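Local coordinates for putative alpha-galactosidase/melibiase (Bacteroides fragilis, PDB 4OGZ), which probably hydrolyses terminal, non-reducing alpha-D-galactose residues from alpha-galactosides, as a member of glycoside hydrolase family 27, at residues H19-Y24 against Q86-N91; R39-H44 against A77-G82; E46-G51 against Y71-K76; R112-E117 against I139-F144. All blocks are in the same frame, centred on the assembly; numbering follows the deposited sequence.

Interaction 1 of 4, residues H19-Y24 against Q86-N91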
loop_
_atom_site.group_PDB
_atom_site.type_symbol
_atom_site.label_atom_id
_atom_site.label_comp_id
_atom_site.label_asym_id
_atom_site.label_seq_id
_atom_site.Cartn_x
_atom_site.Cartn_y
_atom_site.Cartn_z
ATOM N N HIS A 19 -3.053 -11.460 7.350
ATOM C CA HIS A 19 -2.904 -12.770 8.025
ATOM C C HIS A 19 -1.828 -13.627 7.391
ATOM O O HIS A 19 -1.622 -14.796 7.790
ATOM C CB HIS A 19 -4.241 -13.516 8.021
ATOM C CG HIS A 19 -5.344 -12.758 8.695
ATOM N ND1 HIS A 19 -5.244 -12.313 9.987
ATOM C CD2 HIS A 19 -6.578 -12.400 8.267
ATOM C CE1 HIS A 19 -6.356 -11.683 10.322
ATOM N NE2 HIS A 19 -7.172 -11.691 9.282
ATOM N N VAL A 20 -1.141 -13.063 6.395
ATOM C CA VAL A 20 -0.048 -13.747 5.729
ATOM C C VAL A 20 1.022 -12.690 5.429
ATOM O O VAL A 20 0.709 -11.596 4.957
ATOM C CB VAL A 20 -0.540 -14.498 4.461
ATOM C CG1 VAL A 20 -1.531 -13.691 3.677
ATOM C CG2 VAL A 20 0.595 -14.872 3.545
ATOM N N VAL A 21 2.274 -13.023 5.732
ATOM C CA VAL A 21 3.388 -12.121 5.553
ATOM C C VAL A 21 4.579 -12.907 5.037
ATOM O O VAL A 21 4.775 -14.064 5.404
ATOM C CB VAL A 21 3.752 -11.396 6.858
ATOM C CG1 VAL A 21 2.555 -10.657 7.371
ATOM C CG2 VAL A 21 4.228 -12.376 7.909
ATOM N N GLY A 22 5.340 -12.311 4.129
ATOM C CA GLY A 22 6.512 -12.954 3.576
ATOM C C GLY A 22 7.758 -12.149 3.893
ATOM O O GLY A 22 7.697 -10.915 4.078
ATOM N N ASN A 23 8.872 -12.854 3.994
ATOM C CA ASN A 23 10.164 -12.261 4.219
ATOM C C ASN A 23 11.232 -13.167 3.659
ATOM O O ASN A 23 11.045 -14.409 3.658
ATOM C CB ASN A 23 10.371 -12.048 5.733
ATOM C CG ASN A 23 11.455 -11.023 6.044
ATOM O OD1 ASN A 23 11.496 -9.970 5.452
ATOM N ND2 ASN A 23 12.337 -11.348 6.996
ATOM N N TYR A 24 12.347 -12.604 3.199
ATOM C CA TYR A 24 13.467 -13.433 2.796
ATOM C C TYR A 24 14.156 -14.115 3.995
ATOM O O TYR A 24 14.283 -13.538 5.094
ATOM C CB TYR A 24 14.561 -12.674 2.078
ATOM C CG TYR A 24 14.160 -11.894 0.832
ATOM C CD1 TYR A 24 13.171 -12.360 -0.029
ATOM C CD2 TYR A 24 14.834 -10.703 0.493
ATOM C CE1 TYR A 24 12.820 -11.669 -1.154
ATOM C CE2 TYR A 24 14.500 -9.999 -0.647
ATOM C CZ TYR A 24 13.463 -10.464 -1.449
ATOM O OH TYR A 24 13.114 -9.863 -2.607
ATOM N N GLN A 86 -6.419 -15.829 16.102
ATOM C CA GLN A 86 -6.286 -15.712 14.676
ATOM C C GLN A 86 -4.970 -16.287 14.203
ATOM O O GLN A 86 -4.005 -16.275 14.942
ATOM C CB GLN A 86 -6.371 -14.238 14.298
ATOM C CG GLN A 86 -6.355 -13.980 12.821
ATOM C CD GLN A 86 -7.479 -14.699 12.111
ATOM O OE1 GLN A 86 -7.312 -15.831 11.637
ATOM N NE2 GLN A 86 -8.652 -14.066 12.083
ATOM N N GLU A 87 -4.935 -16.767 12.960
ATOM C CA GLU A 87 -3.716 -17.349 12.397
ATOM C C GLU A 87 -2.860 -16.272 11.705
ATOM O O GLU A 87 -3.385 -15.353 11.103
ATOM C CB GLU A 87 -4.072 -18.452 11.407
ATOM C CG GLU A 87 -2.908 -19.010 10.596
ATOM C CD GLU A 87 -3.325 -20.025 9.538
ATOM O OE1 GLU A 87 -4.446 -20.583 9.611
ATOM O OE2 GLU A 87 -2.523 -20.261 8.616
ATOM N N LEU A 88 -1.544 -16.378 11.856
ATOM C CA LEU A 88 -0.590 -15.641 11.043
ATOM C C LEU A 88 0.271 -16.647 10.302
ATOM O O LEU A 88 0.989 -17.463 10.906
ATOM C CB LEU A 88 0.278 -14.708 11.884
ATOM C CG LEU A 88 1.295 -13.885 11.086
ATOM C CD1 LEU A 88 0.608 -12.847 10.210
ATOM C CD2 LEU A 88 2.290 -13.220 12.013
ATOM N N LEU A 89 0.158 -16.608 8.992
ATOM C CA LEU A 89 0.992 -17.360 8.116
ATOM C C LEU A 89 2.256 -16.570 7.767
ATOM O O LEU A 89 2.187 -15.479 7.209
ATOM C CB LEU A 89 0.166 -17.693 6.896
ATOM C CG LEU A 89 0.702 -18.906 6.144
ATOM C CD1 LEU A 89 -0.394 -19.562 5.310
ATOM C CD2 LEU A 89 1.865 -18.473 5.275
ATOM N N ILE A 90 3.410 -17.117 8.116
ATOM C CA ILE A 90 4.716 -16.529 7.840
ATOM C C ILE A 90 5.422 -17.347 6.785
ATOM O O ILE A 90 5.824 -18.526 7.038
ATOM C CB ILE A 90 5.565 -16.469 9.100
ATOM C CG1 ILE A 90 4.787 -15.724 10.198
ATOM C CG2 ILE A 90 6.921 -15.833 8.782
ATOM C CD1 ILE A 90 5.571 -15.447 11.478
ATOM N N ASN A 91 5.542 -16.770 5.600
ATOM C CA ASN A 91 6.229 -17.392 4.529
ATOM C C ASN A 91 7.645 -16.828 4.388
ATOM O O ASN A 91 7.846 -15.661 3.983
ATOM C CB ASN A 91 5.463 -17.250 3.226
ATOM C CG ASN A 91 6.215 -17.848 2.077
ATOM O OD1 ASN A 91 7.111 -17.227 1.520
ATOM N ND2 ASN A 91 5.914 -19.097 1.764
HETATM O O HOH W 1 -3.454 -12.794 11.786
#

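Interaction 2 of 4, residues R39-H44 against A77-G82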
loop_
_atom_site.group_PDB
_atom_site.type_symbol
_atom_site.label_atom_id
_atom_site.label_comp_id
_atom_site.label_asym_id
_atom_site.label_seq_id
_atom_site.Cartn_x
_atom_site.Cartn_y
_atom_site.Cartn_z
ATOM N N ARG A 39 -7.862 -0.708 24.866
ATOM C CA ARG A 39 -6.562 -0.884 25.481
ATOM C C ARG A 39 -6.685 -0.899 27.005
ATOM O O ARG A 39 -7.610 -0.323 27.555
ATOM C CB ARG A 39 -5.625 0.252 25.046
ATOM C CG ARG A 39 -4.769 -0.064 23.841
ATOM C CD ARG A 39 -5.543 -0.643 22.661
ATOM N NE ARG A 39 -4.610 -1.015 21.614
ATOM C CZ ARG A 39 -4.938 -1.496 20.417
ATOM N NH1 ARG A 39 -6.208 -1.719 20.095
ATOM N NH2 ARG A 39 -3.974 -1.792 19.551
ATOM N N PRO A 40 -5.729 -1.510 27.697
ATOM C CA PRO A 40 -4.562 -2.167 27.139
ATOM C C PRO A 40 -4.893 -3.547 26.594
ATOM O O PRO A 40 -5.901 -4.154 26.976
ATOM C CB PRO A 40 -3.606 -2.273 28.332
ATOM C CG PRO A 40 -4.466 -2.192 29.525
ATOM C CD PRO A 40 -5.690 -1.431 29.159
ATOM N N ILE A 41 -4.043 -3.989 25.672
ATOM C CA ILE A 41 -4.113 -5.302 25.066
ATOM C C ILE A 41 -2.835 -6.062 25.377
ATOM O O ILE A 41 -1.770 -5.489 25.451
ATOM C CB ILE A 41 -4.324 -5.149 23.550
ATOM C CG1 ILE A 41 -5.783 -4.785 23.301
ATOM C CG2 ILE A 41 -3.957 -6.416 22.786
ATOM C CD1 ILE A 41 -6.139 -4.547 21.863
ATOM N N LYS A 42 -2.957 -7.373 25.542
ATOM C CA LYS A 42 -1.812 -8.257 25.645
ATOM C C LYS A 42 -1.904 -9.345 24.571
ATOM O O LYS A 42 -2.972 -9.906 24.339
ATOM C CB LYS A 42 -1.774 -8.940 27.013
ATOM C CG LYS A 42 -0.386 -9.143 27.584
ATOM C CD LYS A 42 -0.432 -10.074 28.783
ATOM C CE LYS A 42 0.967 -10.518 29.193
ATOM N NZ LYS A 42 1.063 -10.886 30.631
ATOM N N TRP A 43 -0.772 -9.668 23.967
ATOM C CA TRP A 43 -0.738 -10.586 22.860
ATOM C C TRP A 43 -0.041 -11.878 23.253
ATOM O O TRP A 43 0.810 -11.902 24.138
ATOM C CB TRP A 43 0.021 -9.983 21.698
ATOM C CG TRP A 43 -0.683 -8.966 20.942
ATOM C CD1 TRP A 43 -1.428 -9.147 19.825
ATOM C CD2 TRP A 43 -0.672 -7.553 21.202
ATOM N NE1 TRP A 43 -1.895 -7.925 19.369
ATOM C CE2 TRP A 43 -1.435 -6.936 20.200
ATOM C CE3 TRP A 43 -0.083 -6.757 22.170
ATOM C CZ2 TRP A 43 -1.619 -5.527 20.140
ATOM C CZ3 TRP A 43 -0.275 -5.368 22.119
ATOM C CH2 TRP A 43 -1.022 -4.781 21.107
ATOM N N HIS A 44 -0.414 -12.951 22.577
ATOM C CA HIS A 44 0.250 -14.231 22.749
ATOM C C HIS A 44 0.415 -14.858 21.401
ATOM O O HIS A 44 -0.378 -14.615 20.481
ATOM C CB HIS A 44 -0.534 -15.160 23.710
ATOM C CG HIS A 44 -0.736 -14.557 25.057
ATOM N ND1 HIS A 44 0.127 -14.778 26.111
ATOM C CD2 HIS A 44 -1.655 -13.661 25.499
ATOM C CE1 HIS A 44 -0.282 -14.084 27.160
ATOM N NE2 HIS A 44 -1.361 -13.399 26.816
ATOM N N ALA A 77 -5.077 -12.079 21.144
ATOM C CA ALA A 77 -5.057 -10.774 21.771
ATOM C C ALA A 77 -6.148 -10.706 22.819
ATOM O O ALA A 77 -7.277 -11.154 22.587
ATOM C CB ALA A 77 -5.252 -9.679 20.732
ATOM N N GLU A 78 -5.830 -10.141 23.974
ATOM C CA GLU A 78 -6.793 -10.119 25.085
ATOM C C GLU A 78 -6.865 -8.744 25.692
ATOM O O GLU A 78 -5.848 -8.039 25.766
ATOM C CB GLU A 78 -6.420 -11.180 26.159
ATOM C CG GLU A 78 -5.876 -12.483 25.575
ATOM C CD GLU A 78 -5.739 -13.620 26.586
ATOM O OE1 GLU A 78 -5.009 -13.434 27.577
ATOM O OE2 GLU A 78 -6.341 -14.705 26.368
ATOM N N ASN A 79 -8.075 -8.339 26.083
ATOM C CA ASN A 79 -8.248 -7.138 26.892
ATOM C C ASN A 79 -9.337 -7.367 27.958
ATOM O O ASN A 79 -9.836 -8.476 28.096
ATOM C CB ASN A 79 -8.520 -5.882 26.013
ATOM C CG ASN A 79 -9.828 -5.948 25.233
ATOM O OD1 ASN A 79 -10.712 -6.762 25.509
ATOM N ND2 ASN A 79 -9.968 -5.048 24.263
ATOM N N ALA A 80 -9.734 -6.314 28.668
ATOM C CA ALA A 80 -10.758 -6.422 29.703
ATOM C C ALA A 80 -12.127 -6.864 29.194
ATOM O O ALA A 80 -12.958 -7.289 29.974
ATOM C CB ALA A 80 -10.894 -5.097 30.441
ATOM N N LEU A 81 -12.363 -6.806 27.890
ATOM C CA LEU A 81 -13.673 -7.172 27.355
ATOM C C LEU A 81 -13.700 -8.528 26.680
ATOM O O LEU A 81 -14.772 -9.066 26.444
ATOM C CB LEU A 81 -14.140 -6.109 26.366
ATOM C CG LEU A 81 -14.165 -4.653 26.880
ATOM C CD1 LEU A 81 -14.632 -3.713 25.781
ATOM C CD2 LEU A 81 -15.043 -4.503 28.120
ATOM N N GLY A 82 -12.539 -9.096 26.385
ATOM C CA GLY A 82 -12.485 -10.418 25.794
ATOM C C GLY A 82 -11.208 -10.690 25.035
ATOM O O GLY A 82 -10.169 -10.062 25.277
HETATM O O HOH W 2 -8.006 -3.994 28.621
#

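Interaction 3 of 4, residues E46-G51 against Y71-K76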
loop_
_atom_site.group_PDB
_atom_site.type_symbol
_atom_site.label_atom_id
_atom_site.label_comp_id
_atom_site.label_asym_id
_atom_site.label_seq_id
_atom_site.Cartn_x
_atom_site.Cartn_y
_atom_site.Cartn_z
ATOM N N GLU A 46 1.526 -18.721 19.734
ATOM C CA GLU A 46 1.919 -20.108 19.871
ATOM C C GLU A 46 2.490 -20.526 18.521
ATOM O O GLU A 46 2.015 -20.121 17.444
ATOM C CB GLU A 46 0.734 -20.956 20.358
ATOM C CG GLU A 46 0.928 -22.473 20.344
ATOM C CD GLU A 46 2.006 -22.980 21.307
ATOM O OE1 GLU A 46 2.638 -22.154 22.002
ATOM O OE2 GLU A 46 2.225 -24.216 21.387
ATOM N N ASN A 47 3.578 -21.267 18.569
ATOM C CA ASN A 47 4.173 -21.797 17.344
ATOM C C ASN A 47 4.958 -20.797 16.472
ATOM O O ASN A 47 5.045 -20.960 15.260
ATOM C CB ASN A 47 3.076 -22.413 16.468
ATOM C CG ASN A 47 3.530 -23.699 15.857
ATOM O OD1 ASN A 47 4.131 -24.511 16.542
ATOM N ND2 ASN A 47 3.314 -23.866 14.550
ATOM N N LEU A 48 5.542 -19.786 17.085
ATOM C CA LEU A 48 6.442 -18.903 16.344
ATOM C C LEU A 48 7.656 -19.683 15.888
ATOM O O LEU A 48 8.216 -20.405 16.680
ATOM C CB LEU A 48 6.931 -17.756 17.210
ATOM C CG LEU A 48 6.053 -16.522 17.328
ATOM C CD1 LEU A 48 6.627 -15.685 18.463
ATOM C CD2 LEU A 48 5.968 -15.741 16.013
ATOM N N PRO A 49 8.086 -19.516 14.623
ATOM C CA PRO A 49 9.283 -20.235 14.165
ATOM C C PRO A 49 10.538 -19.860 14.958
ATOM O O PRO A 49 10.595 -18.769 15.538
ATOM C CB PRO A 49 9.433 -19.778 12.713
ATOM C CG PRO A 49 8.704 -18.502 12.625
ATOM C CD PRO A 49 7.563 -18.608 13.598
ATOM N N LYS A 50 11.534 -20.752 14.968
ATOM C CA LYS A 50 12.857 -20.422 15.492
ATOM C C LYS A 50 13.389 -19.054 14.990
ATOM O O LYS A 50 13.502 -18.816 13.795
ATOM C CB LYS A 50 13.870 -21.513 15.137
ATOM C CG LYS A 50 15.193 -21.374 15.878
ATOM C CD LYS A 50 16.257 -22.392 15.463
ATOM C CE LYS A 50 17.459 -22.283 16.408
ATOM N NZ LYS A 50 18.802 -22.506 15.793
ATOM N N GLY A 51 13.743 -18.207 15.932
ATOM C CA GLY A 51 14.381 -16.958 15.668
ATOM C C GLY A 51 13.471 -15.770 15.836
ATOM O O GLY A 51 13.940 -14.643 15.741
ATOM N N TYR A 71 5.198 -21.129 7.947
ATOM C CA TYR A 71 4.953 -21.293 9.352
ATOM C C TYR A 71 3.624 -20.685 9.788
ATOM O O TYR A 71 3.344 -19.527 9.515
ATOM C CB TYR A 71 6.054 -20.620 10.118
ATOM C CG TYR A 71 7.422 -21.014 9.703
ATOM C CD1 TYR A 71 8.043 -22.138 10.260
ATOM C CD2 TYR A 71 8.145 -20.256 8.805
ATOM C CE1 TYR A 71 9.331 -22.495 9.904
ATOM C CE2 TYR A 71 9.442 -20.597 8.458
ATOM C CZ TYR A 71 10.031 -21.727 9.007
ATOM O OH TYR A 71 11.316 -22.075 8.646
ATOM N N LYS A 72 2.813 -21.472 10.482
ATOM C CA LYS A 72 1.475 -21.072 10.878
ATOM C C LYS A 72 1.496 -20.850 12.393
ATOM O O LYS A 72 1.677 -21.783 13.192
ATOM C CB LYS A 72 0.448 -22.130 10.412
ATOM C CG LYS A 72 0.354 -22.272 8.895
ATOM C CD LYS A 72 -0.376 -23.551 8.432
ATOM C CE LYS A 72 0.306 -24.204 7.221
ATOM N NZ LYS A 72 -0.603 -25.025 6.363
ATOM N N VAL A 73 1.332 -19.595 12.768
ATOM C CA VAL A 73 1.430 -19.134 14.118
ATOM C C VAL A 73 0.031 -18.801 14.598
ATOM O O VAL A 73 -0.730 -18.137 13.867
ATOM C CB VAL A 73 2.310 -17.853 14.170
ATOM C CG1 VAL A 73 2.397 -17.296 15.593
ATOM C CG2 VAL A 73 3.694 -18.128 13.567
HETATM N N MSE A 74 -0.299 -19.143 15.842
HETATM C CA MSE A 74 -1.621 -18.799 16.379
HETATM C C MSE A 74 -1.428 -17.632 17.291
HETATM O O MSE A 74 -0.651 -17.712 18.221
HETATM C CB MSE A 74 -2.302 -19.962 17.106
HETATM C CG MSE A 74 -2.653 -21.060 16.088
HETATM SE SE MSE A 74 -4.089 -20.592 14.780
HETATM C CE MSE A 74 -5.173 -19.404 15.890
ATOM N N LEU A 75 -2.117 -16.531 16.985
ATOM C CA LEU A 75 -2.067 -15.313 17.775
ATOM C C LEU A 75 -3.336 -15.157 18.594
ATOM O O LEU A 75 -4.441 -15.510 18.160
ATOM C CB LEU A 75 -1.894 -14.085 16.883
ATOM C CG LEU A 75 -0.743 -14.075 15.861
ATOM C CD1 LEU A 75 -0.821 -12.828 15.003
ATOM C CD2 LEU A 75 0.599 -14.172 16.546
ATOM N N LYS A 76 -3.158 -14.653 19.800
ATOM C CA LYS A 76 -4.263 -14.310 20.635
ATOM C C LYS A 76 -4.033 -12.900 21.168
ATOM O O LYS A 76 -2.923 -12.560 21.550
ATOM C CB LYS A 76 -4.390 -15.330 21.767
ATOM C CG LYS A 76 -5.719 -15.273 22.500
ATOM C CD LYS A 76 -6.044 -16.552 23.259
ATOM C CE LYS A 76 -7.536 -16.573 23.596
ATOM N NZ LYS A 76 -7.934 -17.675 24.510
#

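Interaction 4 of 4, residues R112-E117 against I139-F144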
loop_
_atom_site.group_PDB
_atom_site.type_symbol
_atom_site.label_atom_id
_atom_site.label_comp_id
_atom_site.label_asym_id
_atom_site.label_seq_id
_atom_site.Cartn_x
_atom_site.Cartn_y
_atom_site.Cartn_z
ATOM N N ARG A 112 9.207 18.554 -1.271
ATOM C CA ARG A 112 10.571 18.680 -0.728
ATOM C C ARG A 112 10.661 19.137 0.739
ATOM O O ARG A 112 11.755 19.203 1.273
ATOM C CB ARG A 112 11.415 19.632 -1.600
ATOM C CG ARG A 112 11.005 21.092 -1.519
ATOM C CD ARG A 112 11.857 21.950 -2.434
ATOM N NE ARG A 112 11.744 23.340 -1.981
ATOM C CZ ARG A 112 10.725 24.159 -2.266
ATOM N NH1 ARG A 112 9.707 23.753 -3.040
ATOM N NH2 ARG A 112 10.724 25.407 -1.781
ATOM N N HIS A 113 9.526 19.411 1.385
ATOM C CA HIS A 113 9.488 19.844 2.797
ATOM C C HIS A 113 9.482 18.679 3.835
ATOM O O HIS A 113 8.700 18.633 4.752
ATOM C CB HIS A 113 8.290 20.768 2.997
ATOM C CG HIS A 113 8.323 21.963 2.107
ATOM N ND1 HIS A 113 9.142 23.043 2.350
ATOM C CD2 HIS A 113 7.676 22.230 0.950
ATOM C CE1 HIS A 113 8.981 23.939 1.395
ATOM N NE2 HIS A 113 8.096 23.472 0.531
ATOM N N LEU A 114 10.366 17.736 3.614
ATOM C CA LEU A 114 10.645 16.628 4.501
ATOM C C LEU A 114 11.460 17.043 5.694
ATOM O O LEU A 114 12.426 17.782 5.544
ATOM C CB LEU A 114 11.535 15.661 3.773
ATOM C CG LEU A 114 11.051 14.710 2.724
ATOM C CD1 LEU A 114 12.280 14.183 2.024
ATOM C CD2 LEU A 114 10.282 13.608 3.405
ATOM N N THR A 115 11.146 16.505 6.860
ATOM C CA THR A 115 12.017 16.613 8.019
ATOM C C THR A 115 11.905 15.357 8.844
ATOM O O THR A 115 10.990 14.553 8.640
ATOM C CB THR A 115 11.663 17.791 8.952
ATOM O OG1 THR A 115 10.337 17.590 9.446
ATOM C CG2 THR A 115 11.730 19.092 8.214
ATOM N N GLU A 116 12.910 15.159 9.695
ATOM C CA GLU A 116 12.944 14.053 10.653
ATOM C C GLU A 116 11.682 14.125 11.526
ATOM O O GLU A 116 11.022 13.122 11.769
ATOM C CB GLU A 116 14.236 14.096 11.500
ATOM C CG GLU A 116 14.121 13.337 12.828
ATOM C CD GLU A 116 15.217 13.506 13.871
ATOM O OE1 GLU A 116 16.314 12.922 13.728
ATOM O OE2 GLU A 116 14.942 14.138 14.924
ATOM N N GLU A 117 11.339 15.359 11.931
ATOM C CA GLU A 117 10.166 15.665 12.737
ATOM C C GLU A 117 8.876 15.181 12.097
ATOM O O GLU A 117 8.000 14.687 12.779
ATOM C CB GLU A 117 10.077 17.188 13.011
ATOM C CG GLU A 117 11.098 17.731 14.024
ATOM C CD GLU A 117 12.535 17.910 13.489
ATOM O OE1 GLU A 117 12.713 17.977 12.234
ATOM O OE2 GLU A 117 13.490 17.970 14.341
ATOM N N ILE A 139 6.283 3.572 6.011
ATOM C CA ILE A 139 6.383 5.043 6.048
ATOM C C ILE A 139 7.522 5.428 5.112
ATOM O O ILE A 139 8.711 5.206 5.399
ATOM C CB ILE A 139 6.590 5.547 7.470
ATOM C CG1 ILE A 139 5.323 5.242 8.281
ATOM C CG2 ILE A 139 6.915 7.045 7.507
ATOM C CD1 ILE A 139 5.458 5.528 9.778
ATOM N N ASN A 140 7.139 5.970 3.961
ATOM C CA ASN A 140 8.050 6.115 2.848
ATOM C C ASN A 140 8.495 7.563 2.620
ATOM O O ASN A 140 7.676 8.458 2.427
ATOM C CB ASN A 140 7.388 5.577 1.593
ATOM C CG ASN A 140 7.129 4.078 1.676
ATOM O OD1 ASN A 140 7.583 3.410 2.587
ATOM N ND2 ASN A 140 6.422 3.550 0.702
ATOM N N ILE A 141 9.805 7.749 2.654
ATOM C CA ILE A 141 10.455 8.972 2.230
ATOM C C ILE A 141 10.517 8.976 0.717
ATOM O O ILE A 141 10.985 8.036 0.123
ATOM C CB ILE A 141 11.879 9.032 2.804
ATOM C CG1 ILE A 141 11.830 9.071 4.350
ATOM C CG2 ILE A 141 12.649 10.203 2.231
ATOM C CD1 ILE A 141 13.196 9.154 4.984
ATOM N N ASP A 142 9.991 10.018 0.100
ATOM C CA ASP A 142 10.102 10.186 -1.326
ATOM C C ASP A 142 11.330 11.088 -1.624
ATOM O O ASP A 142 12.333 11.064 -0.897
ATOM C CB ASP A 142 8.786 10.767 -1.889
ATOM C CG ASP A 142 8.559 10.408 -3.359
ATOM O OD1 ASP A 142 8.096 9.283 -3.625
ATOM O OD2 ASP A 142 8.889 11.226 -4.251
ATOM N N ASP A 143 11.262 11.893 -2.678
ATOM C CA ASP A 143 12.437 12.623 -3.199
ATOM C C ASP A 143 12.849 13.720 -2.208
ATOM O O ASP A 143 12.030 14.164 -1.382
ATOM C CB ASP A 143 12.085 13.189 -4.604
ATOM C CG ASP A 143 13.337 13.562 -5.493
ATOM O OD1 ASP A 143 14.494 13.485 -5.033
ATOM O OD2 ASP A 143 13.118 13.932 -6.682
ATOM N N PHE A 144 14.118 14.119 -2.287
ATOM C CA PHE A 144 14.690 15.312 -1.616
ATOM C C PHE A 144 15.203 15.087 -0.181
ATOM O O PHE A 144 15.349 16.038 0.568
ATOM C CB PHE A 144 13.703 16.478 -1.618
ATOM C CG PHE A 144 13.379 17.005 -2.973
ATOM C CD1 PHE A 144 14.326 17.721 -3.696
ATOM C CD2 PHE A 144 12.097 16.842 -3.517
ATOM C CE1 PHE A 144 14.010 18.248 -4.951
ATOM C CE2 PHE A 144 11.792 17.337 -4.779
ATOM C CZ PHE A 144 12.744 18.064 -5.487
#

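Interaction 1 of 4, residues H19-Y24 against Q86-N91
In the N-terminal Ig-like domain, Val20, Val21 and Gly22 pair in parallel register with Leu89, Ile90 and Asn91, making the one parallel edge of an otherwise antiparallel sheet. The two strands interlock through alternate residues. His19 O takes Leu89 N at 2.8 Å, and Leu89 O in turn takes Val21 N at 2.9 Å. Val21 O then accepts Asn91 N, and Asn91 O accepts Asn23 N, giving four bonds in all. Between the strands Gly22 CA comes within 3.0 Å of Asn91 O, a CA-H...O contact.

The side chains divide between two faces. Val20 and Leu89 lie side by side, CB to CB 4.1 Å, on the face where Val20 also meets Leu98 and Pro387. On the other face Val21 CG2 runs beside Ile90 CG1, and both residues touch Phe29 of strand 28-36. Branched aliphatics suit this sandwich interior because they fill it without polar groups to satisfy.

At the strand entrance the packing becomes polar. Gln86, with CG anti to its own backbone N (chi1 -175°) and a bend at the next bond, brings its chain across one face of the His19 ring. Gln86 CG comes within 3.4 Å of His19 CE1, while the amide is tilted 41° from the ring. Gln86 OE1 also accepts Glu87 N, which limits how the amide can turn. At the ring edge, in its plane, one water sits 2.6 Å from His19 ND1 and donates to Glu87 O.

Interaction 2 of 4, residues R39-H44 against A77-G82
Lys42 and Glu78 form a hydrogen-bonded antiparallel pair, in a contact that is apolar on the face of Trp43 and Ala77 and faces solvent on that of Lys42 and Glu78. Lys42 N donates to Glu78 O at 3.0 Å and Glu78 N returns the bond to Lys42 O.

The close-packed part belongs to Ile41, Trp43 and Ala77. Ala77 CB lies 4.0 Å from Trp43 CD1 and 4.1 Å from Ile41 CG2; its single methyl leaves room for both large neighbours. Ile41 CG2 also sits over the centre of the indole, 3.5 Å above its plane, while Trp43 NE1 bonds to Thr35 OG1, so the one polar indole atom is satisfied.

On the opposite face Lys42 is exposed, its NZ in a long, weak ion pair with Glu57, and Glu78 OE1 stays 3.7 Å from His44 NE2, too far for a bond, with carboxylate and ring 70° apart. Past Ile41 and Asn79 the chains part, and a water joins Pro40 O to Ala80 N. Asn79 OD1 accepts Leu81 N in an Asx turn; the carboxamide suits this site because its ND2 can also donate to Glu38 O.

Strand 42-46 is an outermost strand of its sheet, beside 69-79; Trp43 packs on Ile33 and Ile41 on Thr35, both of strand 28-36.

Interaction 3 of 4, residues E46-G51 against Y71-K76
Pro49 lays its pyrrolidine over one face of the Tyr71 ring, in a CH-pi contact with CB 3.8 Å from the ring centroid and 15° off its normal. Proline suits the place, since its compact, rigid ring offers slightly polarised C-H groups to an aromatic face. Tyr71 OH reaches onward to Glu67 O.

Val73 wedges its two methyls into the loop's inner side. With CG1 anti to the backbone N (chi1 178°), that methyl meets Glu46 O and Leu48 CD2, the latter at 3.9 Å. CG2 instead meets Pro49 CD, the proline ring and the valine crossing at about a right angle.

Asn47 bonds to the strand backbone: its ND2 donates to Lys72 O at 3.0 Å along a nearly straight line (173°), the acceptor lying in the amide plane. Its backbone takes up positive phi, which asparagine tolerates comparatively well, and its amide continues the strand pairing where main-chain bonding stops. The last regular pair is Glu46 with selenomethionine Met74, where Glu46 N reaches Met74 O at 2.8 Å.

Past it, residues 46-51 carry the chain from strand 42-46 to strand 52-55 in the other sheet, the kind of sheet-to-sheet crossing on which an Ig-like beta sandwich is built.

Interaction 4 of 4, residues R112-E117 against I139-F144
Arg112 puts its CB against one face of the Phe144 ring. This carbon lies 3.5 Å from Phe144 CD2 and 3.8 Å from the ring centroid, 24° off the normal, a CH-pi contact. Chi1 of 70° sets CG between the backbone N and carbonyl carbon and leads the chain off the phenyl; CG then lies over the rim of the neighbouring His113 ring. From CG to NE the chain is extended, carrying the guanidinium to where one of its faces meets His113 NE2. A long arginine suits this exposed site: its aliphatic root covers the aromatic while its charge reaches outward. The other face of Phe144 has Asp143 CG over it.

The setting is the TIM barrel, the probable catalytic domain: residues 112-117 lead from the short helix 107-110 into helix 116-128, and the loop from Ile141 to Phe144 follows the C-terminal end of strand 138-140, the end of the barrel where active sites of this fold lie. Deeper in, Leu114 CD1 lies 3.4 Å from Asp143 O and touches Ile141 CG2 at 4.0 Å; a buried, branched apolar leucine fills this space with no polar group to satisfy. No hydrogen bond joins the segments directly, but Lys162 NZ donates to both Arg112 O and Phe144 O.

Overall arrangement
Interactions 1, 2 and 3 share one four-strand sheet of the Ig-like domain, in the order 20-23, 82-92, 69-79, 42-46. Interactions 1 and 3 lie closest, centres about 9 Å apart, joined by a probable hydrogen bond from Leu88 N to Val73 O at 2.8 Å. Interactions 2 and 3 both use strand 69-79, with centres about 18 Å apart, and meet in another probable hydrogen bond, His44 N to Lys76 O at 2.7 Å. Interaction 4 belongs to the barrel and touches none of them; its nearest atoms are about 14 Å from interaction 1. A triethylene glycol, probably from the crystallisation liquor, lies about 3 Å from the Asn23 side chain of interaction 1.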